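Side-chain contacts in NreA (Staphylococcus aureus subsp. aureus, PDB 6K2H), which binds nitrate in a GAF domain and probably takes part in nitrate signalling, here in a form mutated at the nitrate-binding site: residues Gln13-Leu16 and Asp17-Lys21; Ala94-Leu97 and Leu98-Ser101. The protein carries 1 engineered substitution. One frame throughout, in Å; residues are numbered along the deposited sequence.

Contact 1 (Gln13-Leu16 and Asp17-Lys21)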
ATOM      1  N   GLN A  13      12.671  -6.166   0.849  1.00 32.16           N
ATOM      2  CA  GLN A  13      12.131  -6.381   2.197  1.00 32.43           C
ATOM      3  C   GLN A  13      12.826  -5.488   3.219  1.00 38.49           C
ATOM      4  O   GLN A  13      12.192  -4.843   4.044  1.00 30.84           O
ATOM      5  CB  GLN A  13      12.243  -7.821   2.626  1.00 29.65           C
ATOM      6  CG  GLN A  13      11.678  -8.176   3.992  1.00 32.06           C
ATOM      7  CD  GLN A  13      10.188  -7.900   4.068  1.00 37.26           C
ATOM      8  OE1 GLN A  13       9.724  -7.018   4.826  1.00 36.28           O
ATOM      9  NE2 GLN A  13       9.424  -8.623   3.252  1.00 31.47           N
ATOM     10  N   GLU A  14      14.155  -5.467   3.180  1.00 37.53           N
ATOM     11  CA  GLU A  14      14.913  -4.746   4.215  1.00 37.21           C
ATOM     12  C   GLU A  14      14.710  -3.250   4.100  1.00 31.30           C
ATOM     13  O   GLU A  14      14.634  -2.538   5.132  1.00 32.30           O
ATOM     14  CB  GLU A  14      16.426  -5.022   4.091  1.00 43.15           C
ATOM     15  CG  GLU A  14      16.880  -6.413   4.481  1.00 50.60           C
ATOM     16  CD  GLU A  14      18.328  -6.723   4.037  1.00 50.14           C
ATOM     17  OE1 GLU A  14      18.945  -5.955   3.240  1.00 58.32           O
ATOM     18  OE2 GLU A  14      18.832  -7.772   4.461  1.00 54.89           O
ATOM     19  N   THR A  15      14.714  -2.757   2.882  1.00 27.32           N
ATOM     20  CA  THR A  15      14.464  -1.353   2.642  1.00 32.20           C
ATOM     21  C   THR A  15      13.054  -1.016   3.121  1.00 31.59           C
ATOM     22  O   THR A  15      12.839   0.004   3.767  1.00 29.48           O
ATOM     23  CB  THR A  15      14.583  -0.991   1.179  1.00 37.05           C
ATOM     24  OG1 THR A  15      15.904  -1.322   0.733  1.00 46.72           O
ATOM     25  CG2 THR A  15      14.350   0.464   0.979  1.00 44.30           C
ATOM     26  N   LEU A  16      12.097  -1.901   2.828  1.00 25.01           N
ATOM     27  CA  LEU A  16      10.718  -1.607   3.273  1.00 26.30           C
ATOM     28  C   LEU A  16      10.677  -1.554   4.768  1.00 25.04           C
ATOM     29  O   LEU A  16      10.067  -0.652   5.326  1.00 23.78           O
ATOM     30  CB  LEU A  16       9.672  -2.605   2.681  1.00 22.69           C
ATOM     31  CG  LEU A  16       8.199  -2.316   3.030  1.00 21.88           C
ATOM     32  CD1 LEU A  16       7.700  -0.995   2.420  1.00 21.02           C
ATOM     33  CD2 LEU A  16       7.296  -3.471   2.633  1.00 21.01           C
ATOM     34  N   ASP A  17      11.352  -2.463   5.461  1.00 24.20           N
ATOM     35  CA  ASP A  17      11.313  -2.454   6.907  1.00 28.81           C
ATOM     36  C   ASP A  17      11.944  -1.194   7.499  1.00 27.60           C
ATOM     37  O   ASP A  17      11.432  -0.634   8.488  1.00 29.11           O
ATOM     38  CB  ASP A  17      12.065  -3.641   7.493  1.00 27.81           C
ATOM     39  CG  ASP A  17      11.360  -4.976   7.279  1.00 33.24           C
ATOM     40  OD1 ASP A  17      10.132  -5.079   7.213  1.00 26.58           O
ATOM     41  OD2 ASP A  17      12.087  -5.990   7.293  1.00 33.72           O
ATOM     42  N   LYS A  18      13.047  -0.776   6.888  1.00 30.05           N
ATOM     43  CA  LYS A  18      13.779   0.395   7.358  1.00 33.32           C
ATOM     44  C   LYS A  18      12.868   1.619   7.202  1.00 29.43           C
ATOM     45  O   LYS A  18      12.647   2.299   8.205  1.00 28.27           O
ATOM     46  CB  LYS A  18      15.058   0.586   6.555  1.00 36.27           C
ATOM     47  CG  LYS A  18      15.962   1.735   7.016  1.00 38.72           C
ATOM     48  CD  LYS A  18      16.747   2.293   5.833  1.00 47.28           C
ATOM     49  CE  LYS A  18      18.119   1.675   5.606  1.00 55.48           C
ATOM     50  NZ  LYS A  18      19.251   2.592   5.976  1.00 62.14           N
ATOM     51  N   ILE A  19      12.403   1.876   5.970  1.00 29.88           N
ATOM     52  CA  ILE A  19      11.530   3.032   5.617  1.00 32.56           C
ATOM     53  C   ILE A  19      10.261   3.119   6.468  1.00 29.76           C
ATOM     54  O   ILE A  19       9.897   4.199   6.934  1.00 28.43           O
ATOM     55  CB  ILE A  19      11.146   3.059   4.125  1.00 38.24           C
ATOM     56  CG1 ILE A  19      12.416   3.284   3.281  1.00 48.81           C
ATOM     57  CG2 ILE A  19      10.248   4.258   3.776  1.00 46.45           C
ATOM     58  CD1 ILE A  19      12.168   3.291   1.788  1.00 48.05           C
ATOM     59  N   ARG A  20       9.584   1.994   6.648  1.00 30.16           N
ATOM     60  CA  ARG A  20       8.379   1.958   7.469  1.00 24.51           C
ATOM     61  C   ARG A  20       8.702   2.534   8.879  1.00 27.87           C
ATOM     62  O   ARG A  20       7.996   3.404   9.418  1.00 25.20           O
ATOM     63  CB  ARG A  20       7.853   0.535   7.576  1.00 25.23           C
ATOM     64  CG  ARG A  20       6.804   0.498   8.636  1.00 25.10           C
ATOM     65  CD  ARG A  20       6.156  -0.795   8.895  1.00 25.81           C
ATOM     66  NE  ARG A  20       7.058  -1.713   9.661  1.00 25.37           N
ATOM     67  CZ  ARG A  20       7.194  -1.746  10.974  1.00 26.55           C
ATOM     68  NH1 ARG A  20       6.601  -0.860  11.757  1.00 29.76           N
ATOM     69  NH2 ARG A  20       7.969  -2.680  11.507  1.00 28.00           N
ATOM     70  N   LYS A  21       9.781   2.031   9.491  1.00 24.10           N
ATOM     71  CA  LYS A  21      10.099   2.397  10.855  1.00 23.11           C
ATOM     72  C   LYS A  21      10.591   3.871  10.952  1.00 23.37           C
ATOM     73  O   LYS A  21      10.159   4.617  11.862  1.00 24.91           O
ATOM     74  CB  LYS A  21      11.157   1.431  11.417  1.00 25.76           C
ATOM     75  CG  LYS A  21      10.630   0.000  11.590  1.00 27.51           C
ATOM     76  CD  LYS A  21      11.692  -1.021  12.208  1.00 32.99           C
ATOM     77  CE  LYS A  21      12.197  -2.057  11.213  1.00 32.27           C
ATOM     78  NZ  LYS A  21      12.903  -3.217  11.794  1.00 39.23           N
TER

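Contact 2 (Ala94-Leu97 and Leu98-Ser101). Engineered in segment 94-97: Ala-94 (natural residue Tyr). With EDO (1,2-ethanediol), chain B.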
ATOM      1  N   ALA A  94     -10.825  -2.726  -0.348  1.00 22.66           N
ATOM      2  CA  ALA A  94      -9.388  -2.560  -0.160  1.00 24.23           C
ATOM      3  C   ALA A  94      -8.978  -3.504   0.988  1.00 21.81           C
ATOM      4  O   ALA A  94      -8.793  -3.024   2.088  1.00 22.24           O
ATOM      5  CB  ALA A  94      -9.133  -1.106   0.233  1.00 23.59           C
ATOM      6  N   PRO A  95      -8.990  -4.809   0.733  1.00 23.94           N
ATOM      7  CA  PRO A  95      -8.959  -5.803   1.782  1.00 25.42           C
ATOM      8  C   PRO A  95      -7.760  -5.730   2.721  1.00 22.24           C
ATOM      9  O   PRO A  95      -7.857  -6.211   3.837  1.00 21.38           O
ATOM     10  CB  PRO A  95      -8.980  -7.146   1.064  1.00 27.36           C
ATOM     11  CG  PRO A  95      -8.997  -6.885  -0.349  1.00 30.23           C
ATOM     12  CD  PRO A  95      -9.205  -5.428  -0.586  1.00 28.07           C
ATOM     13  N   ILE A  96      -6.647  -5.151   2.301  1.00 21.42           N
ATOM     14  CA  ILE A  96      -5.533  -5.013   3.288  1.00 21.01           C
ATOM     15  C   ILE A  96      -5.956  -4.193   4.496  1.00 19.23           C
ATOM     16  O   ILE A  96      -5.503  -4.375   5.616  1.00 18.87           O
ATOM     17  CB  ILE A  96      -4.274  -4.431   2.595  1.00 22.65           C
ATOM     18  CG1 ILE A  96      -3.044  -4.572   3.458  1.00 25.99           C
ATOM     19  CG2 ILE A  96      -4.467  -2.963   2.246  1.00 25.40           C
ATOM     20  CD1 ILE A  96      -2.594  -5.953   3.598  1.00 28.12           C
ATOM     21  N   LEU A  97      -6.888  -3.241   4.327  1.00 19.32           N
ATOM     22  CA  LEU A  97      -7.423  -2.562   5.505  1.00 18.52           C
ATOM     23  C   LEU A  97      -8.106  -3.469   6.563  1.00 18.53           C
ATOM     24  O   LEU A  97      -8.032  -3.196   7.708  1.00 19.22           O
ATOM     25  CB  LEU A  97      -8.487  -1.533   5.069  1.00 18.75           C
ATOM     26  CG  LEU A  97      -8.077  -0.474   4.102  1.00 21.64           C
ATOM     27  CD1 LEU A  97      -9.310   0.357   3.726  1.00 23.43           C
ATOM     28  CD2 LEU A  97      -7.042   0.395   4.657  1.00 21.71           C
ATOM     29  N   LEU A  98      -8.745  -4.534   6.118  1.00 18.30           N
ATOM     30  CA  LEU A  98      -9.355  -5.510   7.002  1.00 19.05           C
ATOM     31  C   LEU A  98      -8.307  -6.422   7.653  1.00 19.04           C
ATOM     32  O   LEU A  98      -8.335  -6.595   8.830  1.00 21.50           O
ATOM     33  CB  LEU A  98     -10.332  -6.397   6.253  1.00 20.75           C
ATOM     34  CG  LEU A  98     -11.613  -5.710   5.759  1.00 29.09           C
ATOM     35  CD1 LEU A  98     -12.349  -6.763   4.942  1.00 31.06           C
ATOM     36  CD2 LEU A  98     -12.436  -5.312   6.957  1.00 33.55           C
ATOM     37  N   SER A  99      -7.431  -7.009   6.870  1.00 21.33           N
ATOM     38  CA  SER A  99      -6.512  -8.032   7.397  1.00 21.23           C
ATOM     39  C   SER A  99      -5.502  -7.399   8.335  1.00 22.56           C
ATOM     40  O   SER A  99      -5.098  -8.044   9.300  1.00 22.79           O
ATOM     41  CB  SER A  99      -5.838  -8.792   6.250  1.00 21.15           C
ATOM     42  OG  SER A  99      -4.831  -8.068   5.534  1.00 22.43           O
ATOM     43  N   GLU A 100      -5.172  -6.099   8.141  1.00 19.09           N
ATOM     44  CA  GLU A 100      -4.189  -5.435   8.996  1.00 19.87           C
ATOM     45  C   GLU A 100      -4.789  -4.346   9.901  1.00 18.85           C
ATOM     46  O   GLU A 100      -4.054  -3.708  10.583  1.00 18.90           O
ATOM     47  CB  GLU A 100      -3.063  -4.886   8.122  1.00 20.93           C
ATOM     48  CG  GLU A 100      -2.169  -5.948   7.484  1.00 20.41           C
ATOM     49  CD  GLU A 100      -1.399  -6.779   8.529  1.00 21.32           C
ATOM     50  OE1 GLU A 100      -1.101  -6.207   9.626  1.00 18.96           O
ATOM     51  OE2 GLU A 100      -1.068  -7.951   8.233  1.00 21.36           O
ATOM     52  N   SER A 101      -6.112  -4.255   9.975  1.00 18.72           N
ATOM     53  CA  SER A 101      -6.823  -3.321  10.869  1.00 20.46           C
ATOM     54  C   SER A 101      -6.234  -1.927  10.773  1.00 19.45           C
ATOM     55  O   SER A 101      -5.919  -1.301  11.792  1.00 21.31           O
ATOM     56  CB  SER A 101      -6.795  -3.784  12.340  1.00 23.43           C
ATOM     57  OG  SER A 101      -7.110  -5.176  12.420  1.00 25.11           O
TER
HETATM   58  C1  EDO B 201      -5.940  -4.081  -1.052  1.00 21.81           C
HETATM   59  O1  EDO B 201      -5.758  -4.624   0.063  1.00 33.37           O
HETATM   60  C2  EDO B 201      -6.093  -2.713  -1.026  1.00 25.41           C
HETATM   61  O2  EDO B 201      -5.783  -2.434  -2.316  1.00 37.36           O

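Contact 1 (Gln13-Leu16 and Asp17-Lys21)
Thr-15 and Ile-19 lie side by side one helical turn apart and point the same way, the methyl CG2 of Thr-15 meeting CD1 of Ile-19 at 3.7 Å. Ile-19 carries CG1 anti to its carbonyl carbon (chi1 -65°), which swings that branch back over the preceding turn, and CG1 stands 3.3 Å from Thr-15 O. The same carbonyl oxygen accepts the backbone bond from Ile-19 N, 2.9 Å long and nearly straight at 170°, so one oxygen takes the isoleucine's N-H and is flanked by its CG1. Asp-17 repeats the pattern on another flank: its N bonds Gln-13 O at 2.9 Å, and its CG, held beside the backbone N (chi1 -71°), lies 3.3 Å from that oxygen. At the next turn Arg-20 N bonds Leu-16 O at 3.0 Å and Arg-20 CB lies by the same oxygen, while the guanidinium end reaches beyond residues 13-16.

These i to i+4 pairs are plain alpha-helix geometry in helix 10-23, which lies against the sheet of the GAF domain. Leu-16 is the buried member, packing on Ala-28 and Ile-30 of strand 27-33, Tyr-46 of strand 42-48 and Leu-120 of strand 115-124, while Ile-19 reaches Phe-122. Asp-17 OD1 and Arg-20 NE both bond Ser-48 OG, Arg-20 NH1 adds Tyr-25 O, and Thr-15 OG1 bonds back to Arg-11 O.

Because NE of the arginine can only donate, the Ser-48 hydroxyl proton is probably left for the aspartate. One hydroxyl thus joins a carboxylate and a guanidinium from residues three apart on the helix, linking their opposite charges through a neutral group and pinning the polar flank of the helix to strand 42-48.

Contact 2 (Ala94-Leu97 and Leu98-Ser101)
With CG1 of Ile-96 anti to the backbone N (chi1 -167°) and chi2 at 70°, CD1 is brought round to the next turn, where it touches Ser-99 OG at 3.6 Å and Glu-100 CG at 3.9 Å. The chains of Ile-96 and Glu-100 run at a slant to each other. This is the short helix 96-99 of the GAF domain, a single turn. The carbonyl of Pro-95 grips two successive amides: Ser-99 N at 3.2 Å, well aligned, and Leu-98 N more weakly at a bent angle. Glu-100 N bonds Ile-96 O at 3.1 Å, and from Glu-100 on the backbone leaves the helix. Its buried carboxylate turns away to a salt bridge with Arg-125 and a bond to Lys-51 N. Leu-97 and Ala-94 face Leu-66 of helix 65-73.

Ala-94 is the engineered residue, tyrosine in nature, and an ethanediol lies beside it, also bonded to Trp-44 NE1 and Ala-67 N; it probably occupies part of the nitrate site. Ile-96 N lies 2.5 Å from its O1, too short for an ordinary hydrogen bond, which leaves the placing of O1 in some doubt. Carbon C2 comes within 3.7 Å of Ala-94 CB.

From the N terminus, contact 1 comes first and is complete within helix 10-23; more than seventy residues later contact 2 spans the short helix 96-99. Each closes nothing longer than a helical turn, and the two follow in series without nesting or crossing. Their centres are 20 Å apart and their nearest atoms about 9 Å, with the sheet lying between them. Strand 27-33 is common ground: contact 1 rests on Ala-28 and Ile-30, contact 2 on Phe-27. Contact 1 ties the first helix also to strands 42-48 and 115-124, whereas contact 2 joins the ligand-side segment to helix 65-73 and to the loop around Lys-51 and Asn-52.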